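Local coordinates for protein cysteine desulfurase (Stenotrophomonas maltophilia, PDB 6WCI) that probably removes sulfur from L-cysteine with the aid of pyridoxal 5'-phosphate, passing it to a sulfur carrier and leaving L-alanine, at residues I136-M141 / V148-V153; R69-N74 / T87-G92. All blocks are in the same frame, centred on the assembly; numbering follows the deposited sequence.

Contact 1: residues I136-M141 / V148-V153; sequences ILITRM and VPWQLV
Trp150 NE1 hydrogen-bonds to Asn146 OD1, which satisfies the buried ring N-H and helps fix the rotation of the indole that Ile136 and Ile138 touch. The contact itself is apolar, and no hydrogen bond crosses it. Ile136 and Ile138 both point from strand 136-139 toward helix 148-153. Trp150 receives them at the base of its side chain. Ile138 brings its chain end: CD1 lies 3.8 Å from Trp150 CB and 4.0 Å from Trp150 CD1. Ile136 uses its short branch instead, with CG2 4.0 Å from Trp150 CB. In Ile136, CG1 lies beside the backbone N (chi1 -57°) and anti to the carbonyl carbon, which puts CG2 anti to the N. The longer branch thus serves a second partner, and Ile136 CD1 sits 3.9 Å from Val153 CG1, about one helical turn after Trp150. The side chain of Ile136 runs across those of Trp150 and Val153 at about a right angle. Both methyls near the indole approach it at a slant. The ring also touches Leu187 and Ala189 of strand 185-191, and Ile118 and Val121 of helix 114-126. Past the strand, Met141 N donates to Thr139 OG1 at 3.1 Å, an ST turn where the chain leaves the sheet. The strand and helix segments run nearly antiparallel, at 158°, with 10.1 Å between their axes. The two elements are the first strand and the helix of a beta-alpha-beta crossover, completed by strand 160-164, in the seven-stranded mixed sheet characteristic of fold-type I pyridoxal-phosphate enzymes.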
ATOM      1  N   ILE B 136      24.269  14.780   0.782  1.00 34.23           N
ATOM      2  CA  ILE B 136      22.830  14.922   0.617  1.00 36.18           C
ATOM      3  C   ILE B 136      22.408  16.141   1.428  1.00 42.33           C
ATOM      4  O   ILE B 136      22.672  16.222   2.634  1.00 36.28           O
ATOM      5  CB  ILE B 136      22.077  13.669   1.090  1.00 31.55           C
ATOM      6  CG1 ILE B 136      22.570  12.416   0.351  1.00 38.48           C
ATOM      7  CG2 ILE B 136      20.559  13.851   0.932  1.00 38.87           C
ATOM      8  CD1 ILE B 136      22.019  11.126   0.924  1.00 40.42           C
ATOM      9  N   LEU B 137      21.769  17.094   0.772  1.00 34.35           N
ATOM     10  CA  LEU B 137      21.372  18.340   1.420  1.00 35.67           C
ATOM     11  C   LEU B 137      19.878  18.256   1.709  1.00 34.98           C
ATOM     12  O   LEU B 137      19.085  17.998   0.798  1.00 40.50           O
ATOM     13  CB  LEU B 137      21.713  19.541   0.538  1.00 36.85           C
ATOM     14  CG  LEU B 137      21.513  20.932   1.146  1.00 44.50           C
ATOM     15  CD1 LEU B 137      22.410  21.110   2.355  1.00 42.14           C
ATOM     16  CD2 LEU B 137      21.780  22.021   0.118  1.00 45.99           C
ATOM     17  N   ILE B 138      19.507  18.427   2.980  1.00 45.01           N
ATOM     18  CA  ILE B 138      18.133  18.273   3.457  1.00 41.17           C
ATOM     19  C   ILE B 138      17.769  19.524   4.238  1.00 42.79           C
ATOM     20  O   ILE B 138      18.550  19.959   5.089  1.00 39.83           O
ATOM     21  CB  ILE B 138      17.980  17.038   4.368  1.00 34.26           C
ATOM     22  CG1 ILE B 138      18.616  15.794   3.718  1.00 38.42           C
ATOM     23  CG2 ILE B 138      16.513  16.829   4.766  1.00 33.77           C
ATOM     24  CD1 ILE B 138      18.590  14.571   4.613  1.00 35.79           C
ATOM     25  N   THR B 139      16.584  20.086   3.988  1.00 46.15           N
ATOM     26  CA  THR B 139      16.233  21.324   4.687  1.00 47.20           C
ATOM     27  C   THR B 139      15.807  21.041   6.123  1.00 45.16           C
ATOM     28  O   THR B 139      15.302  19.963   6.451  1.00 48.99           O
ATOM     29  CB  THR B 139      15.108  22.092   3.988  1.00 48.66           C
ATOM     30  OG1 THR B 139      13.846  21.724   4.559  1.00 46.92           O
ATOM     31  CG2 THR B 139      15.093  21.823   2.505  1.00 55.09           C
ATOM     32  N   ARG B 140      16.013  22.047   6.977  1.00 44.29           N
ATOM     33  CA  ARG B 140      15.640  21.988   8.385  1.00 52.23           C
ATOM     34  C   ARG B 140      14.158  21.688   8.606  1.00 51.27           C
ATOM     35  O   ARG B 140      13.794  21.170   9.668  1.00 46.51           O
ATOM     36  CB  ARG B 140      16.017  23.327   9.040  1.00 61.44           C
ATOM     37  CG  ARG B 140      15.566  23.521  10.469  1.00 66.56           C
ATOM     38  CD  ARG B 140      16.199  22.504  11.393  1.00 67.22           C
ATOM     39  NE  ARG B 140      17.655  22.604  11.404  1.00 63.31           N
ATOM     40  CZ  ARG B 140      18.430  21.929  12.241  1.00 58.32           C
ATOM     41  NH1 ARG B 140      17.882  21.113  13.136  1.00 57.73           N
ATOM     42  NH2 ARG B 140      19.747  22.060  12.180  1.00 60.81           N
ATOM     43  N   MET B 141      13.296  21.983   7.632  1.00 48.63           N
ATOM     44  CA  MET B 141      11.855  21.902   7.823  1.00 44.15           C
ATOM     45  C   MET B 141      11.243  20.646   7.224  1.00 44.30           C
ATOM     46  O   MET B 141      10.013  20.524   7.208  1.00 42.16           O
ATOM     47  CB  MET B 141      11.172  23.139   7.232  1.00 47.63           C
ATOM     48  CG  MET B 141      11.131  23.161   5.713  1.00 47.04           C
ATOM     49  SD  MET B 141      10.175  24.555   5.063  1.00 47.92           S
ATOM     50  CE  MET B 141      11.044  25.962   5.766  1.00 45.32           C
ATOM     51  N   VAL B 148      14.505  10.438   6.898  1.00 40.26           N
ATOM     52  CA  VAL B 148      14.954   9.093   7.272  1.00 37.36           C
ATOM     53  C   VAL B 148      15.425   8.269   6.082  1.00 42.75           C
ATOM     54  O   VAL B 148      16.457   7.591   6.204  1.00 35.28           O
ATOM     55  CB  VAL B 148      13.870   8.387   8.092  1.00 38.12           C
ATOM     56  CG1 VAL B 148      14.363   7.053   8.595  1.00 32.03           C
ATOM     57  CG2 VAL B 148      13.430   9.290   9.244  1.00 30.25           C
ATOM     58  N   PRO B 149      14.743   8.250   4.925  1.00 34.00           N
ATOM     59  CA  PRO B 149      15.317   7.511   3.789  1.00 34.45           C
ATOM     60  C   PRO B 149      16.735   7.938   3.474  1.00 34.94           C
ATOM     61  O   PRO B 149      17.580   7.083   3.181  1.00 30.43           O
ATOM     62  CB  PRO B 149      14.351   7.827   2.639  1.00 39.13           C
ATOM     63  CG  PRO B 149      13.049   8.103   3.331  1.00 41.21           C
ATOM     64  CD  PRO B 149      13.456   8.869   4.561  1.00 36.67           C
ATOM     65  N   TRP B 150      17.039   9.235   3.580  1.00 32.07           N
ATOM     66  CA  TRP B 150      18.386   9.669   3.235  1.00 32.94           C
ATOM     67  C   TRP B 150      19.383   9.274   4.321  1.00 36.06           C
ATOM     68  O   TRP B 150      20.559   9.039   4.024  1.00 29.96           O
ATOM     69  CB  TRP B 150      18.393  11.174   2.969  1.00 35.87           C
ATOM     70  CG  TRP B 150      17.265  11.564   2.065  1.00 35.85           C
ATOM     71  CD1 TRP B 150      16.179  12.333   2.388  1.00 33.60           C
ATOM     72  CD2 TRP B 150      17.076  11.151   0.702  1.00 34.77           C
ATOM     73  NE1 TRP B 150      15.336  12.441   1.304  1.00 35.73           N
ATOM     74  CE2 TRP B 150      15.862  11.725   0.258  1.00 32.94           C
ATOM     75  CE3 TRP B 150      17.819  10.354  -0.188  1.00 31.56           C
ATOM     76  CZ2 TRP B 150      15.376  11.540  -1.034  1.00 35.03           C
ATOM     77  CZ3 TRP B 150      17.337  10.171  -1.472  1.00 32.94           C
ATOM     78  CH2 TRP B 150      16.114  10.756  -1.882  1.00 30.86           C
ATOM     79  N   GLN B 151      18.920   9.136   5.564  1.00 35.71           N
ATOM     80  CA  GLN B 151      19.776   8.619   6.624  1.00 30.08           C
ATOM     81  C   GLN B 151      20.092   7.143   6.425  1.00 31.87           C
ATOM     82  O   GLN B 151      21.186   6.686   6.776  1.00 30.07           O
ATOM     83  CB  GLN B 151      19.112   8.848   7.979  1.00 37.08           C
ATOM     84  CG  GLN B 151      19.127  10.320   8.391  1.00 37.12           C
ATOM     85  CD  GLN B 151      18.436  10.559   9.705  1.00 33.62           C
ATOM     86  OE1 GLN B 151      17.368  10.001   9.963  1.00 36.62           O
ATOM     87  NE2 GLN B 151      19.035  11.395  10.548  1.00 34.98           N
ATOM     88  N   LEU B 152      19.148   6.376   5.876  1.00 34.13           N
ATOM     89  CA  LEU B 152      19.464   4.999   5.525  1.00 37.30           C
ATOM     90  C   LEU B 152      20.488   4.946   4.389  1.00 36.12           C
ATOM     91  O   LEU B 152      21.371   4.083   4.383  1.00 39.67           O
ATOM     92  CB  LEU B 152      18.174   4.248   5.160  1.00 32.06           C
ATOM     93  CG  LEU B 152      17.139   4.136   6.287  1.00 35.15           C
ATOM     94  CD1 LEU B 152      15.825   3.462   5.804  1.00 31.48           C
ATOM     95  CD2 LEU B 152      17.716   3.393   7.483  1.00 27.69           C
ATOM     96  N   VAL B 153      20.388   5.863   3.422  1.00 33.87           N
ATOM     97  CA  VAL B 153      21.334   5.891   2.305  1.00 33.83           C
ATOM     98  C   VAL B 153      22.742   6.227   2.794  1.00 36.79           C
ATOM     99  O   VAL B 153      23.731   5.591   2.396  1.00 37.16           O
ATOM    100  CB  VAL B 153      20.857   6.896   1.237  1.00 36.74           C
ATOM    101  CG1 VAL B 153      22.006   7.262   0.283  1.00 28.96           C
ATOM    102  CG2 VAL B 153      19.640   6.366   0.480  1.00 25.51           C
TER

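Contact 2: residues R69-N74 / T87-G92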
ATOM      1  N   ARG B  69     -18.603  -3.390  -4.494  1.00 30.50           N
ATOM      2  CA  ARG B  69     -19.939  -3.943  -4.679  1.00 25.56           C
ATOM      3  C   ARG B  69     -20.214  -4.388  -6.110  1.00 28.11           C
ATOM      4  O   ARG B  69     -21.086  -5.236  -6.327  1.00 24.25           O
ATOM      5  CB  ARG B  69     -21.002  -2.916  -4.277  1.00 24.46           C
ATOM      6  CG  ARG B  69     -21.177  -2.780  -2.791  1.00 31.62           C
ATOM      7  CD  ARG B  69     -22.190  -1.681  -2.452  1.00 35.36           C
ATOM      8  NE  ARG B  69     -22.215  -1.442  -1.016  1.00 33.69           N
ATOM      9  CZ  ARG B  69     -22.960  -2.134  -0.158  1.00 37.93           C
ATOM     10  NH1 ARG B  69     -23.758  -3.107  -0.590  1.00 30.74           N
ATOM     11  NH2 ARG B  69     -22.910  -1.848   1.138  1.00 37.34           N
ATOM     12  N   ARG B  70     -19.529  -3.808  -7.093  1.00 27.38           N
ATOM     13  CA  ARG B  70     -20.000  -3.881  -8.472  1.00 28.24           C
ATOM     14  C   ARG B  70     -18.970  -4.318  -9.497  1.00 24.74           C
ATOM     15  O   ARG B  70     -19.376  -4.823 -10.547  1.00 27.95           O
ATOM     16  CB  ARG B  70     -20.589  -2.532  -8.907  1.00 31.22           C
ATOM     17  CG  ARG B  70     -21.856  -2.104  -8.143  1.00 41.43           C
ATOM     18  CD  ARG B  70     -23.081  -2.768  -8.720  1.00 52.66           C
ATOM     19  NE  ARG B  70     -23.246  -2.451 -10.137  1.00 61.63           N
ATOM     20  CZ  ARG B  70     -24.089  -3.083 -10.946  1.00 65.67           C
ATOM     21  NH1 ARG B  70     -24.841  -4.073 -10.479  1.00 67.20           N
ATOM     22  NH2 ARG B  70     -24.177  -2.735 -12.225  1.00 66.75           N
ATOM     23  N   TYR B  71     -17.672  -4.140  -9.267  1.00 26.18           N
ATOM     24  CA  TYR B  71     -16.728  -4.638 -10.274  1.00 22.98           C
ATOM     25  C   TYR B  71     -15.370  -4.952  -9.664  1.00 24.75           C
ATOM     26  O   TYR B  71     -14.329  -4.783 -10.308  1.00 30.48           O
ATOM     27  CB  TYR B  71     -16.581  -3.675 -11.456  1.00 23.34           C
ATOM     28  CG  TYR B  71     -16.096  -2.268 -11.144  1.00 28.16           C
ATOM     29  CD1 TYR B  71     -16.928  -1.332 -10.536  1.00 31.96           C
ATOM     30  CD2 TYR B  71     -14.823  -1.862 -11.515  1.00 35.16           C
ATOM     31  CE1 TYR B  71     -16.487  -0.040 -10.279  1.00 31.72           C
ATOM     32  CE2 TYR B  71     -14.367  -0.580 -11.262  1.00 31.91           C
ATOM     33  CZ  TYR B  71     -15.200   0.327 -10.648  1.00 36.70           C
ATOM     34  OH  TYR B  71     -14.723   1.600 -10.401  1.00 33.89           O
ATOM     35  N   ASN B  72     -15.375  -5.494  -8.453  1.00 21.91           N
ATOM     36  CA  ASN B  72     -14.146  -5.953  -7.827  1.00 24.03           C
ATOM     37  C   ASN B  72     -13.561  -7.138  -8.595  1.00 28.06           C
ATOM     38  O   ASN B  72     -14.204  -8.184  -8.726  1.00 27.07           O
ATOM     39  CB  ASN B  72     -14.426  -6.321  -6.377  1.00 22.92           C
ATOM     40  CG  ASN B  72     -13.228  -6.913  -5.690  1.00 26.16           C
ATOM     41  OD1 ASN B  72     -12.247  -6.219  -5.417  1.00 31.00           O
ATOM     42  ND2 ASN B  72     -13.294  -8.214  -5.403  1.00 28.38           N
ATOM     43  N   ALA B  73     -12.362  -6.937  -9.140  1.00 26.31           N
ATOM     44  CA  ALA B  73     -11.576  -7.932  -9.866  1.00 27.90           C
ATOM     45  C   ALA B  73     -10.155  -7.390  -9.941  1.00 35.39           C
ATOM     46  O   ALA B  73      -9.905  -6.239  -9.581  1.00 32.97           O
ATOM     47  CB  ALA B  73     -12.143  -8.200 -11.261  1.00 22.92           C
ATOM     48  N   ASN B  74      -9.220  -8.227 -10.396  1.00 23.99           N
ATOM     49  CA  ASN B  74      -7.843  -7.775 -10.512  1.00 23.68           C
ATOM     50  C   ASN B  74      -7.640  -7.064 -11.850  1.00 31.83           C
ATOM     51  O   ASN B  74      -8.464  -7.156 -12.757  1.00 29.96           O
ATOM     52  CB  ASN B  74      -6.864  -8.949 -10.363  1.00 25.07           C
ATOM     53  CG  ASN B  74      -5.596  -8.549  -9.628  1.00 33.41           C
ATOM     54  OD1 ASN B  74      -5.034  -7.477  -9.865  1.00 30.96           O
ATOM     55  ND2 ASN B  74      -5.148  -9.403  -8.714  1.00 39.32           N
ATOM     56  N   THR B  87      -9.648  -2.615 -14.704  1.00 37.06           N
ATOM     57  CA  THR B  87      -8.438  -2.083 -15.317  1.00 35.42           C
ATOM     58  C   THR B  87      -8.675  -0.690 -15.881  1.00 37.60           C
ATOM     59  O   THR B  87      -7.846   0.215 -15.698  1.00 37.39           O
ATOM     60  CB  THR B  87      -7.945  -3.034 -16.410  1.00 37.54           C
ATOM     61  OG1 THR B  87      -7.665  -4.311 -15.827  1.00 31.08           O
ATOM     62  CG2 THR B  87      -6.667  -2.488 -17.067  1.00 35.94           C
ATOM     63  N   ASP B  88      -9.794  -0.499 -16.580  1.00 32.48           N
ATOM     64  CA  ASP B  88     -10.098   0.821 -17.129  1.00 33.95           C
ATOM     65  C   ASP B  88     -10.233   1.861 -16.023  1.00 34.72           C
ATOM     66  O   ASP B  88      -9.763   2.995 -16.165  1.00 39.91           O
ATOM     67  CB  ASP B  88     -11.369   0.762 -17.973  1.00 40.20           C
ATOM     68  CG  ASP B  88     -11.205  -0.110 -19.203  1.00 46.85           C
ATOM     69  OD1 ASP B  88     -10.066  -0.559 -19.470  1.00 49.97           O
ATOM     70  OD2 ASP B  88     -12.207  -0.352 -19.903  1.00 49.70           O
ATOM     71  N   ALA B  89     -10.864   1.491 -14.911  1.00 36.43           N
ATOM     72  CA  ALA B  89     -11.006   2.429 -13.802  1.00 32.48           C
ATOM     73  C   ALA B  89      -9.655   2.746 -13.172  1.00 33.77           C
ATOM     74  O   ALA B  89      -9.369   3.903 -12.832  1.00 33.41           O
ATOM     75  CB  ALA B  89     -11.969   1.849 -12.764  1.00 22.74           C
ATOM     76  N   TYR B  90      -8.805   1.732 -13.023  1.00 34.60           N
ATOM     77  CA  TYR B  90      -7.531   1.919 -12.342  1.00 36.96           C
ATOM     78  C   TYR B  90      -6.574   2.749 -13.186  1.00 32.62           C
ATOM     79  O   TYR B  90      -6.003   3.739 -12.710  1.00 32.92           O
ATOM     80  CB  TYR B  90      -6.934   0.555 -12.006  1.00 34.18           C
ATOM     81  CG  TYR B  90      -5.522   0.592 -11.472  1.00 31.34           C
ATOM     82  CD1 TYR B  90      -5.247   1.065 -10.190  1.00 30.36           C
ATOM     83  CD2 TYR B  90      -4.464   0.114 -12.237  1.00 29.05           C
ATOM     84  CE1 TYR B  90      -3.936   1.094  -9.700  1.00 27.38           C
ATOM     85  CE2 TYR B  90      -3.165   0.130 -11.758  1.00 27.90           C
ATOM     86  CZ  TYR B  90      -2.904   0.613 -10.491  1.00 29.72           C
ATOM     87  OH  TYR B  90      -1.599   0.614 -10.029  1.00 29.54           O
ATOM     88  N   GLU B  91      -6.381   2.362 -14.447  1.00 31.76           N
ATOM     89  CA  GLU B  91      -5.558   3.182 -15.320  1.00 31.23           C
ATOM     90  C   GLU B  91      -6.220   4.521 -15.604  1.00 32.41           C
ATOM     91  O   GLU B  91      -5.521   5.507 -15.838  1.00 35.16           O
ATOM     92  CB  GLU B  91      -5.249   2.440 -16.619  1.00 31.45           C
ATOM     93  CG  GLU B  91      -4.291   1.257 -16.443  1.00 34.80           C
ATOM     94  CD  GLU B  91      -2.903   1.663 -15.912  1.00 33.64           C
ATOM     95  OE1 GLU B  91      -2.501   2.836 -16.079  1.00 36.55           O
ATOM     96  OE2 GLU B  91      -2.212   0.793 -15.326  1.00 33.08           O
ATOM     97  N   GLY B  92      -7.554   4.578 -15.594  1.00 33.62           N
ATOM     98  CA  GLY B  92      -8.223   5.868 -15.693  1.00 33.25           C
ATOM     99  C   GLY B  92      -7.853   6.795 -14.549  1.00 35.40           C
ATOM    100  O   GLY B  92      -7.717   8.006 -14.733  1.00 34.90           O
TER
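Tyr71 meets Ala89 through the far end of its ring. Its CB points toward helix 81-101. With chi1 at 59°, CG sits between the backbone N and the carbonyl carbon, and from there the ring extends across to the helix. CE2 comes within 3.7 Å of Ala89 CB, while CZ is farther from the same CB, at 4.2 Å. At the tip, OH lies 3.6 Å from Ala89 CB. The methyl therefore stands at the ring edge, near its plane, beside CE2 and the hydroxyl. This is van der Waals packing, as a methyl offers the hydroxyl no hydrogen bond. Phe67 meets the Tyr71 ring edge-to-face, and Ile304 of helix 300-316 touches both Tyr71 and Ala89. Tyr71 is the first residue after helix 58-70 to leave helical backbone angles. The contact thus packs the chain leaving that helix against helix 81-101, in the N-terminal part of a fold-type I pyridoxal-phosphate enzyme, beside the second subunit. Farther along, Asn74 O and Thr87 OG1 are 4.3 Å apart, too far for a hydrogen bond. Each residue has polar partners elsewhere: Thr87 OG1 bonds to Gly83 O, and Asn74 ND2 to Asn52 O of the second subunit.

In the fold
Both segments of contact 2 precede those of contact 1 in the sequence. Their centres are 37 Å apart and their nearest atoms about 21 Å, so they do not touch. They share no helix or strand. Contact 1 is buried and joins strand 135-139 of the seven-stranded sheet to helix 148-157. Contact 2 lies nearer the surface, between the chain leaving helix 58-70 and helix 81-101. All four segments belong to the class-V aminotransferase region of the chain. The second subunit meets the chain at both places, beside helix 148-157 and where the chain leaves helix 58-70.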